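Local structure of capsid protein (Macrobrachium rosenbergii nodavirus, 5YKU) at residues I61-E65 / V66-G70. The protein forms the shell of the virus particle, the part described being its protrusion domain, which probably forms the dimeric spikes on the particle surface. Residues are numbered along the deposited sequence; the frame is centred on the assembly and turned at random.
With ZN (zinc ion), chain C.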
# COMPACT_ATOMS: atom_id res chain seq x y z
N ILE A 61 1.28 4.38 6.50
CA ILE A 61 1.77 4.63 5.14
C ILE A 61 1.05 5.77 4.54
O ILE A 61 -0.18 5.87 4.61
CB ILE A 61 1.63 3.39 4.25
CG1 ILE A 61 2.30 2.24 5.07
CG2 ILE A 61 2.18 3.65 2.85
CD1 ILE A 61 2.45 1.05 4.29
N THR A 62 1.81 6.66 3.87
CA THR A 62 1.26 7.70 3.04
C THR A 62 1.98 7.67 1.68
O THR A 62 3.05 7.03 1.57
CB THR A 62 1.41 9.08 3.72
OG1 THR A 62 2.81 9.33 3.96
CG2 THR A 62 0.62 9.19 4.96
N CYS A 63 1.45 8.37 0.70
CA CYS A 63 2.05 8.40 -0.65
C CYS A 63 2.63 9.77 -0.96
O CYS A 63 2.00 10.79 -0.62
CB CYS A 63 0.98 8.06 -1.66
SG CYS A 63 1.52 7.99 -3.37
N ASN A 64 3.81 9.77 -1.53
CA ASN A 64 4.54 11.02 -1.82
C ASN A 64 4.17 11.58 -3.14
O ASN A 64 4.60 12.70 -3.41
CB ASN A 64 6.04 10.71 -1.86
CG ASN A 64 6.64 10.28 -0.59
OD1 ASN A 64 6.06 9.95 0.36
ND2 ASN A 64 7.96 10.23 -0.63
N GLU A 65 3.42 10.94 -3.98
CA GLU A 65 3.06 11.44 -5.31
C GLU A 65 2.24 12.74 -5.22
O GLU A 65 1.39 12.86 -4.34
CB GLU A 65 2.34 10.42 -6.20
CG GLU A 65 3.16 9.22 -6.49
CD GLU A 65 4.57 9.50 -7.02
OE1 GLU A 65 4.63 10.27 -8.02
OE2 GLU A 65 5.59 8.93 -6.49
N VAL A 66 2.45 13.68 -6.11
CA VAL A 66 1.64 14.84 -6.15
C VAL A 66 0.16 14.45 -6.22
O VAL A 66 -0.20 13.57 -6.97
CB VAL A 66 2.07 15.72 -7.32
CG1 VAL A 66 1.13 16.85 -7.55
CG2 VAL A 66 3.48 16.31 -7.07
N ASP A 67 -0.64 15.07 -5.39
CA ASP A 67 -2.05 14.92 -5.37
C ASP A 67 -2.55 13.60 -4.79
O ASP A 67 -3.73 13.46 -4.65
CB ASP A 67 -2.74 15.19 -6.74
CG ASP A 67 -2.84 16.74 -7.06
OD1 ASP A 67 -2.33 17.51 -6.23
OD2 ASP A 67 -3.37 16.94 -8.12
N ALA A 68 -1.67 12.78 -4.25
CA ALA A 68 -2.15 11.54 -3.59
C ALA A 68 -2.74 11.93 -2.29
O ALA A 68 -2.25 12.85 -1.59
CB ALA A 68 -0.98 10.59 -3.36
N VAL A 69 -3.77 11.24 -1.89
CA VAL A 69 -4.48 11.51 -0.60
C VAL A 69 -4.80 10.22 0.10
O VAL A 69 -5.21 9.23 -0.52
CB VAL A 69 -5.78 12.22 -0.84
CG1 VAL A 69 -6.57 12.50 0.46
CG2 VAL A 69 -5.53 13.62 -1.54
N GLY A 70 -4.56 10.21 1.38
CA GLY A 70 -4.96 9.16 2.26
C GLY A 70 -3.85 8.64 3.09
O GLY A 70 -2.68 9.02 3.01
ZN ZN C . -3.59 18.96 -7.83
O HOH W 1 -1.01 9.66 0.88
O HOH W 2 -0.75 12.39 0.78
O HOH W 3 4.55 13.09 -7.98
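With SG of Cys63 swung opposite its own backbone N (chi1 -178°), the thiol lies beside the methyl of Ala68, SG to CB 3.6 Å, and Phe88 of strand 81-89 touches both side chains. The same sulfur accepts a nearly straight hydrogen bond from Glu65 N (3.6 Å, ordinary for sulfur), a double role that suits cysteine, small and apolar yet able to take an N-H. The chain reverses in a type II beta turn from Glu65 to Ala68, closed by Ala68 N donating to Glu65 O at 3.1 Å; the donor stands well above the carbonyl plane. Asp67 holds the third turn position, whose left-handed backbone (phi 74°) glycine and asparagine take most readily but aspartate can also adopt; its carboxylate binds a zinc ion unevenly, OD2 at 2.0 Å and OD1 at 2.5 Å. The bent chain of Glu65 lets one water join OE1 to Val66 N, while OE2 accepts from Thr97 N on strand 96-104. Towards the strands, one water accepts from Cys63 N and donates to Gly70 O, each at 2.8 Å. Gly70 suits its place because its backbone angles (phi 128°) would bring a CB against Val69 O. This is a beta hairpin, its type II turn connecting neighbouring antiparallel strands 57-63 and 69-75, with water between the strand ends.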